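PDB 4R1D: Alpha/beta hydrolase from Pseudomonas aeruginosa PAO1, which probably acts as a calcium-binding lipase, the effector Tle4 of the H2 type VI secretion system, which the immunity protein Tli4 holds in a complex. Local coordinates for residues Ala47-Ile52 with Lys249-Thr254; Asp224-Thr229 with His269-Val274; His255-Leu260 with Val281-Gly286; Thr285-Ile290 with Thr499-Ser504. All coordinates share one frame; numbering follows the deposited sequence. Where two conformers were deposited one is given.

Contact 1: Ala47-Ile52 with Lys249-Thr254; sequences APLPVI and KVILVT
Pro50 to Ile52 and Val250 to Val253 form a parallel strand pair, strand 48-54 beside strand 250-255, as neighbouring inner strands of the central sheet. The short strand segments run 4.7 Å apart at closest approach, their directions 20° from each other. Ile251, opposite Val51, bonds to the residues on either side of it: its N donates to Pro50 O (3.0 Å), and its O accepts from Ile52 N (2.9 Å). Farther on, Val253 N reaches Ile52 O. The alpha hydrogens add weaker support, with Val51 CA approaching Ile251 O to 3.4 Å. Before the regular pairing begins, one water bridges the strands, donating to Pro48 O and accepting from Lys249 N.

This is the all-parallel sheet of an alpha/beta hydrolase, with helices packed on both faces. On the face of Pro50, Ile52, Val250 and Leu252, the proline ring lies across Val250, with Pro50 CB 3.8 Å from Val250 CG1. The Leu252 methyl CD2 reaches Ile52 CB at 3.8 Å, and helix 215-238 covers Pro50 and Ile52. The other face carries Leu49, Val51, Ile251 and Val253. Val51 turns CG1 anti to its backbone nitrogen (chi1 174°), which sends that methyl forward along the strand to meet Val253 CG2 at 3.6 Å. Leu49 CD2 touches Ile251 CD1 more loosely, and helix 542-556 lies against both residues. Strand 201-206 pairs with the far edge of strand 48-54 and brings the calcium ligands Phe202 and Asp203; the side chain of Val51 is about 8 Å from the calcium ion.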
loop_
_atom_site.group_PDB
_atom_site.type_symbol
_atom_site.label_atom_id
_atom_site.label_comp_id
_atom_site.label_asym_id
_atom_site.label_seq_id
_atom_site.Cartn_x
_atom_site.Cartn_y
_atom_site.Cartn_z
ATOM N N ALA A 47 12.220 -5.995 -32.872
ATOM C CA ALA A 47 11.906 -4.620 -32.514
ATOM C C ALA A 47 11.023 -4.647 -31.275
ATOM O O ALA A 47 9.798 -4.529 -31.373
ATOM C CB ALA A 47 11.201 -3.920 -33.656
ATOM N N PRO A 48 11.641 -4.837 -30.099
ATOM C CA PRO A 48 10.861 -4.973 -28.867
ATOM C C PRO A 48 10.178 -3.673 -28.494
ATOM O O PRO A 48 10.752 -2.597 -28.673
ATOM C CB PRO A 48 11.916 -5.348 -27.822
ATOM C CG PRO A 48 13.201 -4.843 -28.386
ATOM C CD PRO A 48 13.085 -4.996 -29.863
ATOM N N LEU A 49 8.952 -3.781 -27.984
ATOM C CA LEU A 49 8.182 -2.624 -27.552
ATOM C C LEU A 49 7.537 -2.997 -26.222
ATOM O O LEU A 49 6.450 -3.576 -26.195
ATOM C CB LEU A 49 7.106 -2.278 -28.594
ATOM C CG LEU A 49 6.371 -0.947 -28.433
ATOM C CD1 LEU A 49 7.363 0.139 -28.132
ATOM C CD2 LEU A 49 5.556 -0.588 -29.687
ATOM N N PRO A 50 8.215 -2.696 -25.104
ATOM C CA PRO A 50 7.667 -3.152 -23.824
ATOM C C PRO A 50 6.376 -2.441 -23.436
ATOM O O PRO A 50 6.265 -1.234 -23.594
ATOM C CB PRO A 50 8.781 -2.812 -22.814
ATOM C CG PRO A 50 10.016 -2.719 -23.626
ATOM C CD PRO A 50 9.554 -2.110 -24.945
ATOM N N VAL A 51 5.424 -3.217 -22.934
ATOM C CA VAL A 51 4.202 -2.689 -22.346
ATOM C C VAL A 51 4.351 -2.804 -20.832
ATOM O O VAL A 51 4.487 -3.902 -20.317
ATOM C CB VAL A 51 2.983 -3.480 -22.828
ATOM C CG1 VAL A 51 1.716 -3.023 -22.109
ATOM C CG2 VAL A 51 2.831 -3.312 -24.354
ATOM N N ILE A 52 4.322 -1.671 -20.129
ATOM C CA ILE A 52 4.520 -1.658 -18.687
ATOM C C ILE A 52 3.168 -1.514 -18.003
ATOM O O ILE A 52 2.504 -0.490 -18.145
ATOM C CB ILE A 52 5.387 -0.457 -18.244
ATOM C CG1 ILE A 52 6.628 -0.313 -19.133
ATOM C CG2 ILE A 52 5.774 -0.594 -16.756
ATOM C CD1 ILE A 52 7.567 -1.513 -19.112
ATOM N N LYS A 249 11.409 2.749 -26.740
ATOM C CA LYS A 249 10.275 3.406 -26.078
ATOM C C LYS A 249 9.388 2.346 -25.423
ATOM O O LYS A 249 9.437 1.180 -25.789
ATOM C CB LYS A 249 9.438 4.193 -27.092
ATOM C CG LYS A 249 10.164 5.354 -27.784
ATOM C CD LYS A 249 10.403 6.508 -26.842
ATOM C CE LYS A 249 11.064 7.691 -27.551
ATOM N NZ LYS A 249 10.083 8.505 -28.314
ATOM N N VAL A 250 8.562 2.746 -24.465
ATOM C CA VAL A 250 7.628 1.802 -23.847
ATOM C C VAL A 250 6.223 2.408 -23.841
ATOM O O VAL A 250 6.055 3.612 -24.017
ATOM C CB VAL A 250 8.016 1.463 -22.386
ATOM C CG1 VAL A 250 9.440 0.909 -22.312
ATOM C CG2 VAL A 250 7.880 2.700 -21.510
ATOM N N ILE A 251 5.215 1.575 -23.636
ATOM C CA ILE A 251 3.836 2.055 -23.522
ATOM C C ILE A 251 3.335 1.702 -22.135
ATOM O O ILE A 251 3.461 0.561 -21.711
ATOM C CB ILE A 251 2.936 1.381 -24.565
ATOM C CG1 ILE A 251 3.417 1.730 -25.973
ATOM C CG2 ILE A 251 1.471 1.787 -24.369
ATOM C CD1 ILE A 251 2.807 0.851 -27.054
ATOM N N LEU A 252 2.779 2.675 -21.421
ATOM C CA LEU A 252 2.232 2.411 -20.087
ATOM C C LEU A 252 0.767 1.995 -20.193
ATOM O O LEU A 252 0.016 2.562 -20.987
ATOM C CB LEU A 252 2.323 3.665 -19.197
ATOM C CG LEU A 252 3.702 4.295 -19.010
ATOM C CD1 LEU A 252 3.661 5.424 -17.985
ATOM C CD2 LEU A 252 4.716 3.232 -18.579
ATOM N N VAL A 253 0.370 1.001 -19.406
ATOM C CA VAL A 253 -1.041 0.625 -19.280
ATOM C C VAL A 253 -1.309 0.601 -17.786
ATOM O O VAL A 253 -0.665 -0.151 -17.039
ATOM C CB VAL A 253 -1.329 -0.749 -19.921
ATOM C CG1 VAL A 253 -2.762 -1.159 -19.670
ATOM C CG2 VAL A 253 -1.017 -0.709 -21.429
ATOM N N THR A 254 -2.211 1.465 -17.330
ATOM C CA THR A 254 -2.388 1.654 -15.898
ATOM C C THR A 254 -3.780 1.284 -15.424
ATOM O O THR A 254 -4.760 1.399 -16.162
ATOM C CB THR A 254 -2.111 3.119 -15.477
ATOM O OG1 THR A 254 -3.225 3.945 -15.828
ATOM C CG2 THR A 254 -0.856 3.647 -16.172
HETATM O O HOH W 1 11.025 -0.033 -28.098
#

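Contact 2: Asp224-Thr229 with His269-Val274; sequences DYIENT and HGYERV
Glu227 reaches out from helix 215-238 to be gripped by Arg273 and Tyr271, which come to its carboxylate from the opposite direction. The glutamate chain folds at chi2 (-64°) instead of running straight out, and this brings both oxygens round to the loop. Arg273 meets them side-on. Its NE donates to Glu227 OE2 at 2.9 Å and its NH2 to Glu227 OE1 at 3.0 Å, each on a syn lone pair. Carboxylate and guanidinium are nearly coplanar, 17° apart, so the two bonds of this salt bridge hold the carboxylate against rotation. Arg273 gets there through bends at chi2 and chi3, while its NH1 turns to Met245 O and Met248 O.

The loop belongs to the beta-alpha-beta crossover from strand 250-255 through helix 258-267 to strand 274-280; a type I turn, Tyr271 to Val274, leads into the last strand. Tyr271 takes the anti lone pair of OE2: its OH donates to Glu227 OE2 at 2.7 Å, with the ring almost perpendicular (86°) to the carboxylate. That gives OE2 two donors, which probably favours the charged form of the acid. One face of the tyrosine ring carries Arg273 CB near its rim. Ile226 closes in from the helix, its CD1 lying at the ring edge 4.1 Å from Tyr271 CE2 and its CG2 3.4 Å from Tyr271 OH.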
loop_
_atom_site.group_PDB
_atom_site.type_symbol
_atom_site.label_atom_id
_atom_site.label_comp_id
_atom_site.label_asym_id
_atom_site.label_seq_id
_atom_site.Cartn_x
_atom_site.Cartn_y
_atom_site.Cartn_z
ATOM N N ASP A 224 12.955 3.605 -12.362
ATOM C CA ASP A 224 14.101 2.731 -12.110
ATOM C C ASP A 224 13.857 1.316 -12.640
ATOM O O ASP A 224 14.763 0.686 -13.193
ATOM C CB ASP A 224 14.462 2.691 -10.621
ATOM C CG ASP A 224 15.014 4.016 -10.109
ATOM O OD1 ASP A 224 15.389 4.892 -10.926
ATOM O OD2 ASP A 224 15.076 4.182 -8.873
ATOM N N TYR A 225 12.626 0.826 -12.472
ATOM C CA TYR A 225 12.258 -0.504 -12.923
ATOM C C TYR A 225 12.439 -0.600 -14.434
ATOM O O TYR A 225 13.054 -1.542 -14.935
ATOM C CB TYR A 225 10.801 -0.814 -12.531
ATOM C CG TYR A 225 10.260 -2.101 -13.091
ATOM C CD1 TYR A 225 10.855 -3.317 -12.791
ATOM C CD2 TYR A 225 9.137 -2.106 -13.913
ATOM C CE1 TYR A 225 10.358 -4.497 -13.295
ATOM C CE2 TYR A 225 8.631 -3.278 -14.418
ATOM C CZ TYR A 225 9.237 -4.469 -14.116
ATOM O OH TYR A 225 8.733 -5.647 -14.607
ATOM N N ILE A 226 11.916 0.380 -15.163
ATOM C CA ILE A 226 12.043 0.364 -16.620
ATOM C C ILE A 226 13.513 0.465 -17.044
ATOM O O ILE A 226 13.980 -0.320 -17.858
ATOM C CB ILE A 226 11.242 1.510 -17.268
ATOM C CG1 ILE A 226 9.745 1.348 -16.990
ATOM C CG2 ILE A 226 11.494 1.577 -18.769
ATOM C CD1 ILE A 226 8.958 2.622 -17.233
ATOM N N GLU A 227 14.236 1.428 -16.482
ATOM C CA GLU A 227 15.604 1.711 -16.922
ATOM C C GLU A 227 16.617 0.658 -16.473
ATOM O O GLU A 227 17.616 0.412 -17.160
ATOM C CB GLU A 227 16.050 3.103 -16.452
ATOM C CG GLU A 227 15.191 4.257 -16.978
ATOM C CD GLU A 227 15.257 4.409 -18.491
ATOM O OE1 GLU A 227 16.362 4.247 -19.055
ATOM O OE2 GLU A 227 14.207 4.689 -19.119
ATOM N N ASN A 228 16.363 0.038 -15.326
ATOM C CA ASN A 228 17.347 -0.855 -14.726
ATOM C C ASN A 228 16.985 -2.339 -14.762
ATOM O O ASN A 228 17.848 -3.188 -14.557
ATOM C CB ASN A 228 17.692 -0.409 -13.299
ATOM C CG ASN A 228 18.221 1.012 -13.242
ATOM O OD1 ASN A 228 18.857 1.498 -14.181
ATOM N ND2 ASN A 228 17.953 1.691 -12.136
ATOM N N THR A 229 15.720 -2.659 -15.022
ATOM C CA THR A 229 15.328 -4.066 -15.153
ATOM C C THR A 229 14.810 -4.396 -16.543
ATOM O O THR A 229 15.321 -5.294 -17.221
ATOM C CB THR A 229 14.242 -4.483 -14.123
ATOM O OG1 THR A 229 14.778 -4.419 -12.795
ATOM C CG2 THR A 229 13.763 -5.904 -14.410
ATOM N N HIS A 269 8.391 14.937 -14.690
ATOM C CA HIS A 269 9.792 14.731 -15.027
ATOM C C HIS A 269 9.902 14.635 -16.536
ATOM O O HIS A 269 8.903 14.455 -17.216
ATOM C CB HIS A 269 10.324 13.442 -14.404
ATOM C CG HIS A 269 10.137 13.365 -12.923
ATOM N ND1 HIS A 269 9.061 12.726 -12.341
ATOM C CD2 HIS A 269 10.882 13.852 -11.904
ATOM C CE1 HIS A 269 9.157 12.819 -11.026
ATOM N NE2 HIS A 269 10.254 13.496 -10.734
ATOM N N GLY A 270 11.119 14.761 -17.054
ATOM C CA GLY A 270 11.348 14.543 -18.467
ATOM C C GLY A 270 11.505 13.056 -18.678
ATOM O O GLY A 270 12.538 12.476 -18.339
ATOM N N TYR A 271 10.471 12.412 -19.200
ATOM C CA TYR A 271 10.564 10.979 -19.428
ATOM C C TYR A 271 9.951 10.629 -20.763
ATOM O O TYR A 271 8.858 10.063 -20.842
ATOM C CB TYR A 271 9.916 10.191 -18.290
ATOM C CG TYR A 271 10.402 8.771 -18.213
ATOM C CD1 TYR A 271 11.755 8.489 -18.027
ATOM C CD2 TYR A 271 9.523 7.709 -18.342
ATOM C CE1 TYR A 271 12.206 7.191 -17.968
ATOM C CE2 TYR A 271 9.964 6.406 -18.275
ATOM C CZ TYR A 271 11.307 6.155 -18.089
ATOM O OH TYR A 271 11.750 4.860 -18.028
ATOM N N GLU A 272 10.686 10.980 -21.811
ATOM C CA GLU A 272 10.283 10.764 -23.190
ATOM C C GLU A 272 10.309 9.283 -23.555
ATOM O O GLU A 272 9.854 8.893 -24.621
ATOM C CB GLU A 272 11.221 11.545 -24.118
ATOM C CG GLU A 272 11.243 13.058 -23.873
ATOM C CD GLU A 272 11.887 13.463 -22.548
ATOM O OE1 GLU A 272 12.737 12.712 -22.015
ATOM O OE2 GLU A 272 11.538 14.555 -22.042
ATOM N N ARG A 273 10.868 8.465 -22.663
ATOM C CA ARG A 273 10.885 7.011 -22.846
ATOM C C ARG A 273 9.473 6.474 -23.101
ATOM O O ARG A 273 9.288 5.459 -23.778
ATOM C CB ARG A 273 11.475 6.333 -21.603
ATOM C CG ARG A 273 11.529 4.831 -21.676
ATOM C CD ARG A 273 12.656 4.389 -22.599
ATOM N NE ARG A 273 13.971 4.485 -21.964
ATOM C CZ ARG A 273 15.109 4.385 -22.642
ATOM N NH1 ARG A 273 15.062 4.213 -23.958
ATOM N NH2 ARG A 273 16.280 4.450 -22.019
ATOM N N VAL A 274 8.477 7.151 -22.542
ATOM C CA VAL A 274 7.090 6.708 -22.682
ATOM C C VAL A 274 6.468 7.239 -23.971
ATOM O O VAL A 274 6.386 8.450 -24.193
ATOM C CB VAL A 274 6.231 7.069 -21.432
ATOM C CG1 VAL A 274 4.752 6.785 -21.686
ATOM C CG2 VAL A 274 6.738 6.300 -20.195
#

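Contact 3: His255-Leu260 with Val281-Gly286; sequences HSMGGL and VQPATG
Ser256 and Val281 meet chiefly through their backbones. Ser256 CA points its hydrogen almost straight at Val281 O, a CA-H...O contact of 3.3 Å with 165° at the hydrogen.

Packing makes up the rest. The Val281 methyl CG2 presses obliquely on the His255 imidazole, whose rim on one face also carries Ser256 CB. Pro283 lays its ring over the turn, with Pro283 CD 3.5 Å from Ser256 C. Leu260 CD1 comes up from the first turn of helix 258-267 to within 4.1 Å of the same Pro283 CD. Gln282 runs extended beyond CG and slides along the start of that helix: its CG lies 3.5 Å from Leu260 CD1, and its CD 3.7 Å from Gly259 C, close against the glycine backbone. Pro283 itself is the centre of an inverse gamma turn, which bends the loop beside the helix.

The polar end of Ser256 looks the other way. Its OG is anti to the backbone nitrogen (chi1 -176°) and hydrogen-bonds to His535 NE2. The serine occupies a tight type II' turn, His255 to Gly258, with a positive phi, between the end of strand 250-255 and the start of helix 258-267. Strand, sharp turn and helix, in the sequence His-Ser-Met-Gly-Gly, make up the nucleophile elbow of the alpha/beta hydrolases, consistent with Ser256 being the nucleophile and His535 its histidine.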
loop_
_atom_site.group_PDB
_atom_site.type_symbol
_atom_site.label_atom_id
_atom_site.label_comp_id
_atom_site.label_asym_id
_atom_site.label_seq_id
_atom_site.Cartn_x
_atom_site.Cartn_y
_atom_site.Cartn_z
ATOM N N HIS A 255 -3.855 0.854 -14.172
ATOM C CA HIS A 255 -5.143 0.644 -13.508
ATOM C C HIS A 255 -5.284 1.594 -12.324
ATOM O O HIS A 255 -4.370 1.729 -11.505
ATOM C CB HIS A 255 -5.239 -0.799 -13.023
ATOM C CG HIS A 255 -6.534 -1.147 -12.358
ATOM N ND1 HIS A 255 -7.747 -1.139 -13.018
ATOM C CD2 HIS A 255 -6.801 -1.523 -11.090
ATOM C CE1 HIS A 255 -8.703 -1.505 -12.180
ATOM N NE2 HIS A 255 -8.154 -1.753 -11.008
ATOM N N SER A 256 -6.420 2.269 -12.237
ATOM C CA SER A 256 -6.745 2.974 -10.996
ATOM C C SER A 256 -5.655 3.996 -10.632
ATOM O O SER A 256 -5.202 4.766 -11.481
ATOM C CB SER A 256 -6.925 1.934 -9.875
ATOM O OG SER A 256 -7.325 2.525 -8.643
ATOM N N MET A 257 -5.223 4.016 -9.370
ATOM C CA MET A 257 -4.232 5.002 -8.934
ATOM C C MET A 257 -2.890 4.857 -9.646
ATOM O O MET A 257 -2.045 5.754 -9.593
ATOM C CB MET A 257 -4.038 4.946 -7.423
ATOM C CG MET A 257 -5.113 5.702 -6.671
ATOM S SD MET A 257 -4.780 5.710 -4.905
ATOM C CE MET A 257 -2.975 5.604 -4.916
ATOM N N GLY A 258 -2.692 3.728 -10.313
ATOM C CA GLY A 258 -1.501 3.559 -11.129
ATOM C C GLY A 258 -1.423 4.650 -12.191
ATOM O O GLY A 258 -0.355 4.949 -12.717
ATOM N N GLY A 259 -2.566 5.251 -12.508
ATOM C CA GLY A 259 -2.600 6.345 -13.459
ATOM C C GLY A 259 -1.989 7.628 -12.912
ATOM O O GLY A 259 -1.474 8.459 -13.660
ATOM N N LEU A 260 -2.080 7.809 -11.604
ATOM C CA LEU A 260 -1.447 8.961 -10.979
ATOM C C LEU A 260 0.075 8.763 -10.943
ATOM O O LEU A 260 0.847 9.712 -11.155
ATOM C CB LEU A 260 -2.010 9.200 -9.578
ATOM C CG LEU A 260 -3.417 9.821 -9.499
ATOM C CD1 LEU A 260 -4.469 8.916 -10.069
ATOM C CD2 LEU A 260 -3.745 10.150 -8.039
ATOM N N VAL A 281 -9.822 3.327 -15.371
ATOM C CA VAL A 281 -10.438 3.749 -14.110
ATOM C C VAL A 281 -9.580 4.611 -13.185
ATOM O O VAL A 281 -9.542 4.378 -11.972
ATOM C CB VAL A 281 -11.053 2.563 -13.311
ATOM C CG1 VAL A 281 -12.078 1.831 -14.161
ATOM C CG2 VAL A 281 -9.957 1.592 -12.778
ATOM N N GLN A 282 -8.926 5.624 -13.747
ATOM C CA GLN A 282 -8.093 6.510 -12.948
ATOM C C GLN A 282 -8.970 7.446 -12.134
ATOM O O GLN A 282 -9.853 8.084 -12.683
ATOM C CB GLN A 282 -7.175 7.363 -13.825
ATOM C CG GLN A 282 -6.209 8.194 -12.986
ATOM C CD GLN A 282 -5.308 9.116 -13.791
ATOM O OE1 GLN A 282 -4.964 8.847 -14.963
ATOM N NE2 GLN A 282 -4.913 10.217 -13.163
ATOM N N PRO A 283 -8.724 7.530 -10.828
ATOM C CA PRO A 283 -9.353 8.586 -10.027
ATOM C C PRO A 283 -8.495 9.854 -10.171
ATOM O O PRO A 283 -7.725 10.217 -9.268
ATOM C CB PRO A 283 -9.271 8.028 -8.609
ATOM C CG PRO A 283 -7.999 7.212 -8.607
ATOM C CD PRO A 283 -7.885 6.629 -10.015
ATOM N N ALA A 284 -8.644 10.512 -11.321
ATOM C CA ALA A 284 -7.730 11.554 -11.776
ATOM C C ALA A 284 -7.696 12.707 -10.797
ATOM O O ALA A 284 -6.647 13.333 -10.591
ATOM C CB ALA A 284 -8.145 12.051 -13.180
ATOM N N THR A 285 -8.844 12.974 -10.181
ATOM C CA THR A 285 -8.937 14.053 -9.211
ATOM C C THR A 285 -9.312 13.503 -7.836
ATOM O O THR A 285 -9.689 14.252 -6.940
ATOM C CB THR A 285 -9.963 15.114 -9.652
ATOM O OG1 THR A 285 -11.234 14.481 -9.891
ATOM C CG2 THR A 285 -9.484 15.824 -10.918
ATOM N N GLY A 286 -9.208 12.184 -7.664
ATOM C CA GLY A 286 -9.472 11.605 -6.358
ATOM C C GLY A 286 -10.832 10.944 -6.241
ATOM O O GLY A 286 -11.480 10.683 -7.253
#

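Contact 4: Thr285-Ile290 with Thr499-Ser504; sequences TGSSTI and TVPTDS
Ser504 anchors the close-packed end of this contact by reaching with its hydroxyl into the backbone of Thr285 and Gly286. OG is anti to the Ser504 nitrogen (chi1 175°), and from there it donates to Gly286 O at 2.7 Å, in the carbonyl plane and on a lone pair, while accepting from Thr285 N at 3.2 Å. One hydroxyl thus ties the backbone of two successive residues, Thr285 and Gly286, to helix 502-505.

At the other end, the buried Ser287 and Thr289 close on the carbonyl of Thr499. Ser287 OG is modelled as donating to Thr499 O across a distance so short that its exact length is doubtful. The same OG accepts from Thr289 N at 3.2 Å, a capping bond at the start of helix 289-296. The Thr289 methyl CG2 also comes to 3.3 Å from Thr499 O. Between the two ends sits the Pro501 ring, with CD 3.4 Å from Ser287 OG and CG 3.7 Å from Ser288 OG; that second hydroxyl is bonded to Trp440 O. Pro501 itself takes the N-cap position of helix 502-505.

The partly exposed edge at Thr285 is looser. There its OG1 and Asp503 O are joined through a water, 2.7 Å from Thr285 OG1 and 2.8 Å from Asp503 O. The Asp503 carboxylate is engaged separately, in a salt bridge with Arg441. With hydroxyls meeting backbone groups at both ends of the contact, the two helix starts are held by directional hydroxyl-to-backbone bonds more than by apolar burial.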
loop_
_atom_site.group_PDB
_atom_site.type_symbol
_atom_site.label_atom_id
_atom_site.label_comp_id
_atom_site.label_asym_id
_atom_site.label_seq_id
_atom_site.Cartn_x
_atom_site.Cartn_y
_atom_site.Cartn_z
ATOM N N THR A 285 -8.844 12.974 -10.181
ATOM C CA THR A 285 -8.937 14.053 -9.211
ATOM C C THR A 285 -9.312 13.503 -7.836
ATOM O O THR A 285 -9.689 14.252 -6.940
ATOM C CB THR A 285 -9.963 15.114 -9.652
ATOM O OG1 THR A 285 -11.234 14.481 -9.891
ATOM C CG2 THR A 285 -9.484 15.824 -10.918
ATOM N N GLY A 286 -9.208 12.184 -7.664
ATOM C CA GLY A 286 -9.472 11.605 -6.358
ATOM C C GLY A 286 -10.832 10.944 -6.241
ATOM O O GLY A 286 -11.480 10.683 -7.253
ATOM N N SER A 287 -11.253 10.655 -5.010
ATOM C CA SER A 287 -12.491 9.910 -4.771
ATOM C C SER A 287 -13.057 10.175 -3.384
ATOM O O SER A 287 -12.384 9.954 -2.377
ATOM C CB SER A 287 -12.245 8.405 -4.903
ATOM O OG SER A 287 -13.424 7.685 -4.595
ATOM N N SER A 288 -14.311 10.615 -3.330
ATOM C CA SER A 288 -14.999 10.811 -2.058
ATOM C C SER A 288 -15.116 9.517 -1.228
ATOM O O SER A 288 -15.420 9.556 -0.035
ATOM C CB SER A 288 -16.390 11.426 -2.300
ATOM O OG SER A 288 -17.108 10.652 -3.243
ATOM N N THR A 289 -14.898 8.358 -1.847
ATOM C CA THR A 289 -14.980 7.129 -1.063
ATOM C C THR A 289 -14.003 7.122 0.107
ATOM O O THR A 289 -14.276 6.493 1.120
ATOM C CB THR A 289 -14.779 5.836 -1.903
ATOM O OG1 THR A 289 -13.433 5.788 -2.413
ATOM C CG2 THR A 289 -15.796 5.757 -3.040
ATOM N N ILE A 290 -12.877 7.823 -0.010
ATOM C CA ILE A 290 -11.891 7.811 1.080
ATOM C C ILE A 290 -12.498 8.366 2.361
ATOM O O ILE A 290 -12.169 7.923 3.464
ATOM C CB ILE A 290 -10.576 8.572 0.725
ATOM C CG1 ILE A 290 -9.499 8.296 1.782
ATOM C CG2 ILE A 290 -10.818 10.069 0.614
ATOM C CD1 ILE A 290 -8.215 9.082 1.552
ATOM N N THR A 499 -15.796 2.720 -6.755
ATOM C CA THR A 499 -14.680 3.354 -6.057
ATOM C C THR A 499 -14.362 4.753 -6.570
ATOM O O THR A 499 -14.015 5.631 -5.784
ATOM C CB THR A 499 -13.414 2.488 -6.124
ATOM O OG1 THR A 499 -13.568 1.379 -5.240
ATOM C CG2 THR A 499 -12.187 3.299 -5.700
ATOM N N VAL A 500 -14.484 4.952 -7.882
ATOM C CA VAL A 500 -14.220 6.249 -8.504
ATOM C C VAL A 500 -15.530 6.859 -9.024
ATOM O O VAL A 500 -16.118 6.345 -9.964
ATOM C CB VAL A 500 -13.220 6.093 -9.674
ATOM C CG1 VAL A 500 -12.981 7.428 -10.411
ATOM C CG2 VAL A 500 -11.887 5.517 -9.152
ATOM N N PRO A 501 -15.991 7.951 -8.401
ATOM C CA PRO A 501 -17.205 8.605 -8.921
ATOM C C PRO A 501 -16.940 9.115 -10.323
ATOM O O PRO A 501 -15.817 9.478 -10.647
ATOM C CB PRO A 501 -17.400 9.788 -7.973
ATOM C CG PRO A 501 -16.787 9.311 -6.679
ATOM C CD PRO A 501 -15.570 8.512 -7.105
ATOM N N THR A 502 -17.972 9.154 -11.152
ATOM C CA THR A 502 -17.824 9.682 -12.493
ATOM C C THR A 502 -17.185 11.089 -12.481
ATOM O O THR A 502 -16.424 11.436 -13.383
ATOM C CB THR A 502 -19.194 9.672 -13.216
ATOM O OG1 THR A 502 -19.754 8.351 -13.132
ATOM C CG2 THR A 502 -19.043 10.052 -14.680
ATOM N N ASP A 503 -17.490 11.888 -11.454
ATOM C CA ASP A 503 -16.855 13.196 -11.267
ATOM C C ASP A 503 -15.371 13.143 -11.614
ATOM O O ASP A 503 -14.852 13.985 -12.335
ATOM C CB ASP A 503 -16.952 13.641 -9.797
ATOM C CG ASP A 503 -18.352 14.048 -9.390
ATOM O OD1 ASP A 503 -19.039 14.691 -10.207
ATOM O OD2 ASP A 503 -18.755 13.730 -8.244
ATOM N N SER A 504 -14.702 12.138 -11.062
ATOM C CA SER A 504 -13.248 11.985 -11.153
ATOM C C SER A 504 -12.873 11.165 -12.395
ATOM O O SER A 504 -11.907 11.471 -13.093
ATOM C CB SER A 504 -12.745 11.310 -9.860
ATOM O OG SER A 504 -11.344 11.011 -9.897
HETATM O O HOH W 2 -13.197 15.869 -11.087
#

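In the fold
Contacts 1, 3 and 4 are buried; contact 2 is only partly so, and it is the one with a salt bridge between its segments. Strand 250-255 connects much of the set: it is paired in contact 1, runs into the turn of contact 3, and through Val250 N probably bonds to Arg273 O of contact 2. Contacts 3 and 4 share Thr285 and Gly286, and Pro283 CB packs on Val500 CG2, so the loop after strand 274-280 meets the 255-260 turn at one end and 499-504 at the other. Chemistry changes along the way: backbone bonds and aliphatic side chains in contact 1, mostly van der Waals packing in contact 3, hydroxyl-to-backbone bonds in contact 4.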